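Local coordinates for protein anopheles gambiae adenosine kinase (Anopheles gambiae, PDB 3LOO) that phosphorylates adenosine at its 5'-hydroxyl with ATP as the phosphate donor, probably serving purine salvage in the mosquito, at residues 234-239 with 317-322; 259-264 with 294-299; 276-281 with 286-291. One frame throughout, in Å; residues are numbered along the deposited sequence.

Interaction 1: residues 234-239 with 317-322; sequences VLFGNE and DAFVGG. With B4P (bis(adenosine)-5'-tetraphosphate), chain D.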
loop_
_atom_site.group_PDB
_atom_site.type_symbol
_atom_site.label_atom_id
_atom_site.label_comp_id
_atom_site.label_asym_id
_atom_site.label_seq_id
_atom_site.Cartn_x
_atom_site.Cartn_y
_atom_site.Cartn_z
ATOM N N VAL A 234 13.148 2.985 1.290
ATOM C CA VAL A 234 12.663 1.583 1.247
ATOM C C VAL A 234 11.601 1.478 0.131
ATOM O O VAL A 234 10.629 2.245 0.096
ATOM C CB VAL A 234 12.045 1.077 2.599
ATOM C CG1 VAL A 234 11.745 -0.421 2.527
ATOM C CG2 VAL A 234 12.966 1.344 3.855
ATOM N N LEU A 235 11.795 0.506 -0.770
ATOM C CA LEU A 235 10.811 0.185 -1.795
ATOM C C LEU A 235 10.298 -1.261 -1.563
ATOM O O LEU A 235 11.091 -2.189 -1.498
ATOM C CB LEU A 235 11.443 0.282 -3.176
ATOM C CG LEU A 235 10.544 -0.149 -4.353
ATOM C CD1 LEU A 235 9.279 0.687 -4.376
ATOM C CD2 LEU A 235 11.268 -0.120 -5.751
ATOM N N PHE A 236 8.992 -1.410 -1.411
ATOM C CA PHE A 236 8.338 -2.716 -1.329
ATOM C C PHE A 236 7.660 -2.995 -2.676
ATOM O O PHE A 236 7.248 -2.058 -3.387
ATOM C CB PHE A 236 7.230 -2.693 -0.271
ATOM C CG PHE A 236 7.686 -2.278 1.119
ATOM C CD1 PHE A 236 8.180 -3.217 2.004
ATOM C CD2 PHE A 236 7.556 -0.942 1.545
ATOM C CE1 PHE A 236 8.560 -2.843 3.338
ATOM C CE2 PHE A 236 7.953 -0.549 2.841
ATOM C CZ PHE A 236 8.447 -1.506 3.736
ATOM N N GLY A 237 7.518 -4.275 -3.015
ATOM C CA GLY A 237 6.703 -4.661 -4.177
ATOM C C GLY A 237 6.663 -6.166 -4.292
ATOM O O GLY A 237 7.430 -6.863 -3.620
ATOM N N ASN A 238 5.760 -6.684 -5.110
ATOM C CA ASN A 238 5.774 -8.125 -5.316
ATOM C C ASN A 238 6.578 -8.482 -6.586
ATOM O O ASN A 238 7.133 -7.608 -7.261
ATOM C CB ASN A 238 4.349 -8.728 -5.277
ATOM C CG ASN A 238 3.509 -8.371 -6.503
ATOM O OD1 ASN A 238 4.030 -7.945 -7.519
ATOM N ND2 ASN A 238 2.185 -8.492 -6.374
ATOM N N GLU A 239 6.668 -9.753 -6.894
ATOM C CA GLU A 239 7.558 -10.190 -7.966
ATOM C C GLU A 239 7.089 -9.655 -9.324
ATOM O O GLU A 239 7.895 -9.289 -10.156
ATOM C CB GLU A 239 7.662 -11.716 -7.976
ATOM C CG GLU A 239 6.495 -12.440 -8.593
ATOM C CD GLU A 239 5.600 -13.037 -7.544
ATOM O OE1 GLU A 239 4.981 -12.282 -6.755
ATOM O OE2 GLU A 239 5.546 -14.293 -7.492
ATOM N N ASP A 317 -0.220 -5.804 1.866
ATOM C CA ASP A 317 -0.426 -4.609 2.692
ATOM C C ASP A 317 -0.138 -4.867 4.166
ATOM O O ASP A 317 0.468 -4.022 4.832
ATOM C CB ASP A 317 -1.824 -3.990 2.497
ATOM C CG ASP A 317 -2.142 -3.669 0.997
ATOM O OD1 ASP A 317 -1.209 -3.428 0.192
ATOM O OD2 ASP A 317 -3.346 -3.650 0.640
ATOM N N ALA A 318 -0.557 -6.052 4.631
ATOM C CA ALA A 318 -0.329 -6.531 5.973
ATOM C C ALA A 318 1.127 -6.823 6.239
ATOM O O ALA A 318 1.606 -6.619 7.377
ATOM C CB ALA A 318 -1.160 -7.870 6.205
ATOM N N PHE A 319 1.813 -7.335 5.213
ATOM C CA PHE A 319 3.254 -7.525 5.302
ATOM C C PHE A 319 3.905 -6.180 5.616
ATOM O O PHE A 319 4.720 -6.084 6.535
ATOM C CB PHE A 319 3.855 -8.077 4.015
ATOM C CG PHE A 319 5.352 -8.108 4.045
ATOM C CD1 PHE A 319 6.036 -9.192 4.619
ATOM C CD2 PHE A 319 6.081 -7.022 3.570
ATOM C CE1 PHE A 319 7.425 -9.201 4.700
ATOM C CE2 PHE A 319 7.484 -7.015 3.658
ATOM C CZ PHE A 319 8.159 -8.092 4.218
ATOM N N VAL A 320 3.541 -5.151 4.875
ATOM C CA VAL A 320 4.104 -3.800 5.133
ATOM C C VAL A 320 3.707 -3.248 6.515
ATOM O O VAL A 320 4.547 -2.702 7.217
ATOM C CB VAL A 320 3.773 -2.779 4.022
ATOM C CG1 VAL A 320 4.250 -1.333 4.424
ATOM C CG2 VAL A 320 4.487 -3.168 2.708
ATOM N N GLY A 321 2.443 -3.392 6.904
ATOM C CA GLY A 321 2.044 -2.989 8.273
ATOM C C GLY A 321 2.910 -3.638 9.369
ATOM O O GLY A 321 3.300 -2.966 10.297
ATOM N N GLY A 322 3.188 -4.937 9.259
ATOM C CA GLY A 322 4.016 -5.665 10.236
ATOM C C GLY A 322 5.429 -5.092 10.259
ATOM O O GLY A 322 6.007 -4.859 11.324
HETATM P PA B4P D . -4.146 -7.654 -2.871
HETATM O O1A B4P D . -5.055 -8.577 -2.075
HETATM O O2A B4P D . -4.250 -7.704 -4.395
HETATM O O3A B4P D . -2.651 -8.156 -2.568
HETATM P PB B4P D . -1.556 -7.181 -1.942
HETATM O O1B B4P D . -1.885 -6.831 -0.489
HETATM O O2B B4P D . -1.130 -6.084 -2.903
HETATM O O3B B4P D . -0.567 -8.518 -1.966
HETATM P PG B4P D . 0.829 -8.701 -2.748
HETATM O O1G B4P D . 0.652 -9.349 -4.079
HETATM O O2G B4P D . 1.489 -7.337 -2.778
HETATM O O3G B4P D . 1.692 -9.650 -1.790
HETATM P PD B4P D . 2.160 -11.185 -1.961
HETATM O O1D B4P D . 1.047 -11.937 -2.593
HETATM O O2D B4P D . 3.556 -11.293 -2.505
HETATM O O5E B4P D . -4.269 -6.128 -2.327
HETATM C C5E B4P D . -5.612 -5.777 -2.076
HETATM C C4E B4P D . -5.827 -4.327 -1.749
HETATM O O4E B4P D . -5.382 -3.449 -2.784
HETATM C C3E B4P D . -7.309 -4.091 -1.665
HETATM O O3E B4P D . -7.588 -3.986 -0.255
HETATM C C2E B4P D . -7.536 -2.752 -2.359
HETATM O O2E B4P D . -8.287 -1.795 -1.601
HETATM C C1E B4P D . -6.113 -2.256 -2.675
HETATM N N9A B4P D . -6.109 -1.535 -3.960
HETATM C C8A B4P D . -6.351 -2.028 -5.210
HETATM N N7A B4P D . -6.252 -0.995 -6.097
HETATM C C5A B4P D . -5.983 0.156 -5.412
HETATM C C6A B4P D . -5.766 1.498 -5.764
HETATM N N6A B4P D . -5.848 1.956 -7.052
HETATM N N1A B4P D . -5.519 2.402 -4.782
HETATM C C2A B4P D . -5.424 2.021 -3.484
HETATM N N3A B4P D . -5.613 0.741 -3.125
HETATM C C4A B4P D . -5.881 -0.203 -4.065
HETATM O O5F B4P D . 2.161 -11.594 -0.411
HETATM C C5F B4P D . 2.757 -10.772 0.586
HETATM C C4F B4P D . 3.005 -11.671 1.796
HETATM O O4F B4P D . 1.839 -12.441 2.141
HETATM C C3F B4P D . 4.037 -12.739 1.480
HETATM O O3F B4P D . 5.342 -12.184 1.577
HETATM C C2F B4P D . 3.739 -13.793 2.528
HETATM O O2F B4P D . 4.364 -13.451 3.781
HETATM C C1F B4P D . 2.204 -13.737 2.635
HETATM N N9B B4P D . 1.653 -14.773 1.704
HETATM C C8B B4P D . 1.135 -14.543 0.481
HETATM N N7B B4P D . 0.740 -15.700 -0.105
HETATM C C5B B4P D . 1.002 -16.716 0.744
HETATM C C6B B4P D . 0.848 -18.099 0.716
HETATM N N6B B4P D . 0.295 -18.680 -0.379
HETATM N N1B B4P D . 1.233 -18.848 1.796
HETATM C C2B B4P D . 1.782 -18.271 2.893
HETATM N N3B B4P D . 1.970 -16.923 2.972
HETATM C C4B B4P D . 1.610 -16.103 1.935
#

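Interaction 2: residues 259-264 with 294-299; sequences IGKRIA and DNVREF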
loop_
_atom_site.group_PDB
_atom_site.type_symbol
_atom_site.label_atom_id
_atom_site.label_comp_id
_atom_site.label_asym_id
_atom_site.label_seq_id
_atom_site.Cartn_x
_atom_site.Cartn_y
_atom_site.Cartn_z
ATOM N N ILE A 259 17.183 -7.604 -10.450
ATOM C CA ILE A 259 16.332 -6.418 -10.548
ATOM C C ILE A 259 16.442 -5.628 -9.233
ATOM O O ILE A 259 16.677 -4.437 -9.260
ATOM C CB ILE A 259 14.846 -6.785 -10.887
ATOM C CG1 ILE A 259 14.727 -7.367 -12.306
ATOM C CG2 ILE A 259 13.923 -5.537 -10.773
ATOM C CD1 ILE A 259 13.479 -8.232 -12.501
ATOM N N GLY A 260 16.300 -6.315 -8.094
ATOM C CA GLY A 260 16.458 -5.657 -6.763
ATOM C C GLY A 260 17.765 -4.902 -6.588
ATOM O O GLY A 260 17.786 -3.749 -6.098
ATOM N N LYS A 261 18.868 -5.530 -7.018
ATOM C CA LYS A 261 20.195 -4.906 -6.940
ATOM C C LYS A 261 20.280 -3.639 -7.769
ATOM O O LYS A 261 20.818 -2.637 -7.300
ATOM C CB LYS A 261 21.302 -5.889 -7.360
ATOM C CG LYS A 261 21.380 -7.131 -6.479
ATOM C CD LYS A 261 22.189 -8.253 -7.169
ATOM C CE LYS A 261 22.819 -9.136 -6.127
ATOM N NZ LYS A 261 23.154 -10.488 -6.695
ATOM N N ARG A 262 19.776 -3.686 -9.007
ATOM C CA ARG A 262 19.800 -2.522 -9.883
ATOM C C ARG A 262 18.987 -1.374 -9.289
ATOM O O ARG A 262 19.434 -0.224 -9.309
ATOM C CB ARG A 262 19.225 -2.831 -11.295
ATOM C CG ARG A 262 19.985 -3.818 -12.181
ATOM C CD ARG A 262 21.052 -3.157 -13.046
ATOM N NE ARG A 262 20.598 -2.488 -14.280
ATOM C CZ ARG A 262 20.381 -3.084 -15.471
ATOM N NH1 ARG A 262 20.476 -4.411 -15.641
ATOM N NH2 ARG A 262 20.023 -2.337 -16.501
ATOM N N ILE A 263 17.779 -1.665 -8.808
ATOM C CA ILE A 263 16.972 -0.603 -8.174
ATOM C C ILE A 263 17.693 -0.031 -6.922
ATOM O O ILE A 263 17.779 1.192 -6.748
ATOM C CB ILE A 263 15.579 -1.106 -7.762
ATOM C CG1 ILE A 263 14.766 -1.601 -8.988
ATOM C CG2 ILE A 263 14.838 -0.012 -6.942
ATOM C CD1 ILE A 263 13.544 -2.532 -8.556
ATOM N N ALA A 264 18.204 -0.929 -6.081
ATOM C CA ALA A 264 18.876 -0.540 -4.828
ATOM C C ALA A 264 20.054 0.406 -5.129
ATOM O O ALA A 264 20.304 1.336 -4.359
ATOM C CB ALA A 264 19.353 -1.751 -4.040
ATOM N N ASP A 294 26.167 -7.488 -2.591
ATOM C CA ASP A 294 25.853 -8.219 -3.813
ATOM C C ASP A 294 25.263 -9.558 -3.415
ATOM O O ASP A 294 25.415 -10.569 -4.103
ATOM C CB ASP A 294 27.117 -8.394 -4.654
ATOM C CG ASP A 294 26.857 -9.120 -5.951
ATOM O OD1 ASP A 294 25.750 -9.009 -6.500
ATOM O OD2 ASP A 294 27.745 -9.834 -6.423
ATOM N N ASN A 295 24.579 -9.555 -2.283
ATOM C CA ASN A 295 24.142 -10.784 -1.660
ATOM C C ASN A 295 22.722 -10.599 -1.153
ATOM O O ASN A 295 22.509 -10.036 -0.089
ATOM C CB ASN A 295 25.101 -11.151 -0.519
ATOM C CG ASN A 295 24.652 -12.364 0.265
ATOM O OD1 ASN A 295 24.063 -13.295 -0.292
ATOM N ND2 ASN A 295 24.948 -12.375 1.570
ATOM N N VAL A 296 21.752 -11.070 -1.924
ATOM C CA VAL A 296 20.348 -10.929 -1.538
ATOM C C VAL A 296 19.966 -11.925 -0.434
ATOM O O VAL A 296 20.200 -13.133 -0.551
ATOM C CB VAL A 296 19.413 -11.083 -2.755
ATOM C CG1 VAL A 296 17.921 -10.938 -2.309
ATOM C CG2 VAL A 296 19.770 -10.069 -3.832
ATOM N N ARG A 297 19.364 -11.404 0.630
ATOM C CA ARG A 297 18.928 -12.220 1.757
ATOM C C ARG A 297 17.471 -12.654 1.589
ATOM O O ARG A 297 16.653 -11.910 1.055
ATOM C CB ARG A 297 19.151 -11.455 3.068
ATOM C CG ARG A 297 20.642 -11.125 3.249
ATOM C CD ARG A 297 20.908 -10.186 4.398
ATOM N NE ARG A 297 20.522 -10.789 5.673
ATOM C CZ ARG A 297 20.363 -10.103 6.800
ATOM N NH1 ARG A 297 20.546 -8.785 6.815
ATOM N NH2 ARG A 297 20.004 -10.733 7.909
ATOM N N GLU A 298 17.166 -13.852 2.050
ATOM C CA GLU A 298 15.851 -14.452 1.920
ATOM C C GLU A 298 15.247 -14.722 3.259
ATOM O O GLU A 298 15.945 -15.154 4.180
ATOM C CB GLU A 298 15.962 -15.801 1.244
ATOM C CG GLU A 298 16.537 -15.727 -0.117
ATOM C CD GLU A 298 16.751 -17.093 -0.706
ATOM O OE1 GLU A 298 16.156 -18.078 -0.206
ATOM O OE2 GLU A 298 17.516 -17.169 -1.674
ATOM N N PHE A 299 13.935 -14.508 3.346
ATOM C CA PHE A 299 13.155 -14.869 4.509
ATOM C C PHE A 299 12.047 -15.844 4.117
ATOM O O PHE A 299 11.002 -15.428 3.609
ATOM C CB PHE A 299 12.584 -13.591 5.136
ATOM C CG PHE A 299 13.646 -12.664 5.640
ATOM C CD1 PHE A 299 14.337 -11.830 4.763
ATOM C CD2 PHE A 299 13.982 -12.641 6.988
ATOM C CE1 PHE A 299 15.347 -10.982 5.219
ATOM C CE2 PHE A 299 14.989 -11.783 7.456
ATOM C CZ PHE A 299 15.665 -10.941 6.568
#

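Interaction 3: residues 276-281 with 286-291; sequences IVIITQ and VLLIEA. With B4P (bis(adenosine)-5'-tetraphosphate), chain D.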
loop_
_atom_site.group_PDB
_atom_site.type_symbol
_atom_site.label_atom_id
_atom_site.label_comp_id
_atom_site.label_asym_id
_atom_site.label_seq_id
_atom_site.Cartn_x
_atom_site.Cartn_y
_atom_site.Cartn_z
ATOM N N ILE A 276 17.015 0.209 0.706
ATOM C CA ILE A 276 16.533 -1.170 0.882
ATOM C C ILE A 276 15.436 -1.433 -0.150
ATOM O O ILE A 276 14.558 -0.574 -0.363
ATOM C CB ILE A 276 15.939 -1.322 2.303
ATOM C CG1 ILE A 276 17.057 -1.114 3.314
ATOM C CG2 ILE A 276 15.403 -2.694 2.510
ATOM C CD1 ILE A 276 18.181 -2.056 3.101
ATOM N N VAL A 277 15.515 -2.575 -0.827
ATOM C CA VAL A 277 14.420 -3.029 -1.692
ATOM C C VAL A 277 13.919 -4.369 -1.143
ATOM O O VAL A 277 14.721 -5.264 -0.890
ATOM C CB VAL A 277 14.868 -3.139 -3.168
ATOM C CG1 VAL A 277 13.704 -3.612 -4.056
ATOM C CG2 VAL A 277 15.459 -1.790 -3.656
ATOM N N ILE A 278 12.613 -4.483 -0.932
ATOM C CA ILE A 278 11.996 -5.737 -0.388
ATOM C C ILE A 278 10.984 -6.293 -1.393
ATOM O O ILE A 278 10.046 -5.581 -1.768
ATOM C CB ILE A 278 11.371 -5.506 1.016
ATOM C CG1 ILE A 278 12.488 -5.180 2.028
ATOM C CG2 ILE A 278 10.594 -6.740 1.504
ATOM C CD1 ILE A 278 11.981 -4.583 3.353
ATOM N N ILE A 279 11.184 -7.531 -1.842
ATOM C CA ILE A 279 10.308 -8.150 -2.844
ATOM C C ILE A 279 9.653 -9.371 -2.257
ATOM O O ILE A 279 10.353 -10.312 -1.846
ATOM C CB ILE A 279 11.085 -8.523 -4.123
ATOM C CG1 ILE A 279 11.726 -7.239 -4.686
ATOM C CG2 ILE A 279 10.132 -9.175 -5.167
ATOM C CD1 ILE A 279 12.736 -7.473 -5.731
ATOM N N THR A 280 8.316 -9.323 -2.186
ATOM C CA THR A 280 7.508 -10.439 -1.754
ATOM C C THR A 280 7.229 -11.321 -2.976
ATOM O O THR A 280 7.180 -10.831 -4.109
ATOM C CB THR A 280 6.168 -9.967 -1.072
ATOM O OG1 THR A 280 5.336 -9.264 -2.016
ATOM C CG2 THR A 280 6.461 -9.028 0.155
ATOM N N GLN A 281 7.042 -12.608 -2.730
ATOM C CA GLN A 281 6.831 -13.598 -3.776
ATOM C C GLN A 281 5.737 -14.599 -3.376
ATOM O O GLN A 281 5.928 -15.802 -3.556
ATOM C CB GLN A 281 8.103 -14.434 -3.956
ATOM C CG GLN A 281 9.427 -13.692 -4.047
ATOM C CD GLN A 281 10.549 -14.613 -4.558
ATOM O OE1 GLN A 281 11.313 -15.222 -3.773
ATOM N NE2 GLN A 281 10.607 -14.762 -5.869
ATOM N N VAL A 286 10.518 -14.024 1.066
ATOM C CA VAL A 286 10.640 -12.585 0.913
ATOM C C VAL A 286 12.127 -12.273 0.671
ATOM O O VAL A 286 13.003 -12.819 1.367
ATOM C CB VAL A 286 10.120 -11.838 2.165
ATOM C CG1 VAL A 286 10.318 -10.350 1.987
ATOM C CG2 VAL A 286 8.628 -12.146 2.396
ATOM N N LEU A 287 12.420 -11.396 -0.294
ATOM C CA LEU A 287 13.797 -11.059 -0.628
ATOM C C LEU A 287 14.151 -9.659 -0.150
ATOM O O LEU A 287 13.394 -8.715 -0.374
ATOM C CB LEU A 287 14.056 -11.138 -2.140
ATOM C CG LEU A 287 13.516 -12.339 -2.903
ATOM C CD1 LEU A 287 13.657 -12.060 -4.405
ATOM C CD2 LEU A 287 14.240 -13.645 -2.453
ATOM N N LEU A 288 15.302 -9.547 0.512
ATOM C CA LEU A 288 15.823 -8.276 0.999
ATOM C C LEU A 288 17.081 -7.936 0.231
ATOM O O LEU A 288 18.067 -8.713 0.238
ATOM C CB LEU A 288 16.154 -8.341 2.514
ATOM C CG LEU A 288 17.054 -7.220 3.085
ATOM C CD1 LEU A 288 16.409 -5.855 2.938
ATOM C CD2 LEU A 288 17.395 -7.499 4.571
ATOM N N ILE A 289 17.069 -6.768 -0.394
ATOM C CA ILE A 289 18.232 -6.259 -1.088
ATOM C C ILE A 289 18.647 -4.932 -0.472
ATOM O O ILE A 289 17.812 -4.025 -0.344
ATOM C CB ILE A 289 17.954 -6.051 -2.618
ATOM C CG1 ILE A 289 17.373 -7.324 -3.265
ATOM C CG2 ILE A 289 19.239 -5.603 -3.347
ATOM C CD1 ILE A 289 15.826 -7.348 -3.415
ATOM N N GLU A 290 19.922 -4.822 -0.087
ATOM C CA GLU A 290 20.471 -3.579 0.415
ATOM C C GLU A 290 21.511 -3.055 -0.531
ATOM O O GLU A 290 22.391 -3.798 -0.959
ATOM C CB GLU A 290 21.137 -3.751 1.800
ATOM C CG GLU A 290 21.601 -2.379 2.382
ATOM C CD GLU A 290 22.344 -2.485 3.718
ATOM O OE1 GLU A 290 23.454 -3.077 3.766
ATOM O OE2 GLU A 290 21.819 -1.951 4.713
ATOM N N ALA A 291 21.449 -1.763 -0.817
ATOM C CA ALA A 291 22.471 -1.146 -1.637
ATOM C C ALA A 291 23.849 -1.410 -1.007
ATOM O O ALA A 291 23.985 -1.480 0.230
ATOM C CB ALA A 291 22.216 0.330 -1.760
HETATM P PA B4P D . -4.146 -7.654 -2.871
HETATM O O1A B4P D . -5.055 -8.577 -2.075
HETATM O O2A B4P D . -4.250 -7.704 -4.395
HETATM O O3A B4P D . -2.651 -8.156 -2.568
HETATM P PB B4P D . -1.556 -7.181 -1.942
HETATM O O1B B4P D . -1.885 -6.831 -0.489
HETATM O O2B B4P D . -1.130 -6.084 -2.903
HETATM O O3B B4P D . -0.567 -8.518 -1.966
HETATM P PG B4P D . 0.829 -8.701 -2.748
HETATM O O1G B4P D . 0.652 -9.349 -4.079
HETATM O O2G B4P D . 1.489 -7.337 -2.778
HETATM O O3G B4P D . 1.692 -9.650 -1.790
HETATM P PD B4P D . 2.160 -11.185 -1.961
HETATM O O1D B4P D . 1.047 -11.937 -2.593
HETATM O O2D B4P D . 3.556 -11.293 -2.505
HETATM O O5E B4P D . -4.269 -6.128 -2.327
HETATM C C5E B4P D . -5.612 -5.777 -2.076
HETATM C C4E B4P D . -5.827 -4.327 -1.749
HETATM O O4E B4P D . -5.382 -3.449 -2.784
HETATM C C3E B4P D . -7.309 -4.091 -1.665
HETATM O O3E B4P D . -7.588 -3.986 -0.255
HETATM C C2E B4P D . -7.536 -2.752 -2.359
HETATM O O2E B4P D . -8.287 -1.795 -1.601
HETATM C C1E B4P D . -6.113 -2.256 -2.675
HETATM N N9A B4P D . -6.109 -1.535 -3.960
HETATM C C8A B4P D . -6.351 -2.028 -5.210
HETATM N N7A B4P D . -6.252 -0.995 -6.097
HETATM C C5A B4P D . -5.983 0.156 -5.412
HETATM C C6A B4P D . -5.766 1.498 -5.764
HETATM N N6A B4P D . -5.848 1.956 -7.052
HETATM N N1A B4P D . -5.519 2.402 -4.782
HETATM C C2A B4P D . -5.424 2.021 -3.484
HETATM N N3A B4P D . -5.613 0.741 -3.125
HETATM C C4A B4P D . -5.881 -0.203 -4.065
HETATM O O5F B4P D . 2.161 -11.594 -0.411
HETATM C C5F B4P D . 2.757 -10.772 0.586
HETATM C C4F B4P D . 3.005 -11.671 1.796
HETATM O O4F B4P D . 1.839 -12.441 2.141
HETATM C C3F B4P D . 4.037 -12.739 1.480
HETATM O O3F B4P D . 5.342 -12.184 1.577
HETATM C C2F B4P D . 3.739 -13.793 2.528
HETATM O O2F B4P D . 4.364 -13.451 3.781
HETATM C C1F B4P D . 2.204 -13.737 2.635
HETATM N N9B B4P D . 1.653 -14.773 1.704
HETATM C C8B B4P D . 1.135 -14.543 0.481
HETATM N N7B B4P D . 0.740 -15.700 -0.105
HETATM C C5B B4P D . 1.002 -16.716 0.744
HETATM C C6B B4P D . 0.848 -18.099 0.716
HETATM N N6B B4P D . 0.295 -18.680 -0.379
HETATM N N1B B4P D . 1.233 -18.848 1.796
HETATM C C2B B4P D . 1.782 -18.271 2.893
HETATM N N3B B4P D . 1.970 -16.923 2.972
HETATM C C4B B4P D . 1.610 -16.103 1.935
#

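Interaction 1: residues 234-239 with 317-322
A methyl group laid over the face of a phenylalanine carries this contact: CG2 of Val-320 stands 3.8 Å from the centroid of the Phe-236 ring, 17° off the ring normal, a CH-pi arrangement. It joins strand 234-238 of the large central sheet to helix 315-328 in the Rossmann-like alpha/beta fold of the pfkB (ribokinase) kinases. The opposite face of the ring is met by CG1 of Val-234 from the same strand, so the aromatic plane is sandwiched between two valine methyls. On Val-320, CG2 is set anti to the carbonyl carbon and CG1 anti to the backbone N (chi1 173°); CG2 takes the ring face while CG1 approaches Phe-236 CE2. Phe-319 adds a lighter touch with the edge of its ring, Phe-319 CE2 lying 4.2 Å from Phe-236 CD1. Phe-323 makes an edge-to-face stack with Phe-236, and Phe-319 also packs on Ile-278 of the next strand.

The same two elements deliver polar groups to the bound bis(adenosine)-5'-tetraphosphate. Asp-317 closes the Gly-Ala-Gly-Asp signature of pfkB kinases at the N-terminus of helix 315-328. Its N donates to ligand O1B at 3.1 Å and Gly-314 N also binds the ligand, consistent with the family's anion hole; Ser-82 and Asn-85 hold the Asp-317 carboxylate. Asn-238 takes the N-cap position of helix 239-248, its OD1 accepting from Glu-241 N. The other half of that amide faces the phosphates: Asn-238 ND2 donates to ligand O1G over 2.9 Å, with an N-H...O angle of 166°.

Interaction 2: residues 259-264 with 294-299
NZ of Lys-261 reaches two oxygens of one residue, forming a salt bridge of 3.0 Å to OD1 of Asp-294 and a weak hydrogen bond, at 3.4 Å, to the backbone O of Asp-294. The chain of Lys-261 leaves helix 256-264 with CG anti to the carbonyl carbon (chi1 -61°) and runs extended from there, which carries the ammonium group across to the loop at 294-296. Asp-294 meets it with its carboxylate swung anti to its own backbone N (chi1 -179°), bringing OD1 beside the end of the lysine. The aliphatic part of the lysine is used as well: CE of Lys-261 rests 3.9 Å from CG2 of Val-296, whose CB is directed to the helix. The ion pair lies at the protein surface, where water probably weakens it, and Asp-294 itself is exposed.

Beyond the contact, Glu-298 makes a second salt bridge to the same helix, at Arg-257. Val-296 packs on Leu-287 and Ile-289, and the chain then enters strand 297-299, which borders strand 284-290 at the edge of the central sheet; helix 256-264 lies on the sheet face bearing Ile-289, which Ala-264 touches, with helix 239-248 beside it.

Interaction 3: residues 276-281 with 286-291
In Leu-288 the first torsion sets CG anti to the backbone N (chi1 164°), and the second brings CD1 near the partner strand; in Ile-276, CG1 stands anti to the carbonyl carbon (chi1 -64°), which leaves CG2 anti to the backbone N. Ile-276 CG2 and Leu-288 CD1 come to 3.3 Å, shorter than normal van der Waals contact, so the exact distance is doubtful. CD1 of Ile-276 rests against CB and CG of Glu-290. Nearer the turn, Ile-278 CG2 meets Val-286 CG1 at 3.7 Å; Phe-319 and Phe-323 of helix 315-328 and Ile-337 of helix 333-350 pack on Ile-278. On the other face Ile-279 and Ile-289 touch through their CD1 atoms at 3.9 Å, and Val-277 packs on Ile-263 and Ala-264 of helix 256-264.

The backbones form an antiparallel beta hairpin near the 297-299 edge of the central sheet, their axes 4.7 Å apart. Hydrogen-bonded pairs join Val-277 with Ile-289 and Ile-279 with Leu-287; Leu-287 N reaches Ile-279 O at 2.8 Å with an N-H...O angle of 174°. Non-hydrogen-bonded pairs alternate with them.

Near the turn the hairpin reaches the bound dinucleotide. Val-286 CG2 comes 3.4 Å from ribose O3F, and Thr-280 OG1 donates a 2.7 Å hydrogen bond to phosphate oxygen O2D.

All three contacts gather toward the 297-299 edge of the central sheet, with helix 315-328 on one face and helix 256-264 on the other. Strands 234-238, 276-281, 284-290 and 297-299 are successive neighbours; the centre of interaction 3 lies about 9 Å from that of interaction 1 and about 6 Å from that of interaction 2. Along the chain, interaction 3 falls inside the loop closed by interaction 2, itself inside that of interaction 1. Probable backbone hydrogen bonds join neighbouring strands, Leu-235 O with Ile-278 N and Phe-299 N with Val-286 O. Interactions 1 and 3 both line the dinucleotide pocket, whereas interaction 2 lies at the surface, between helix 256-264 and the loop leading into edge strand 297-299.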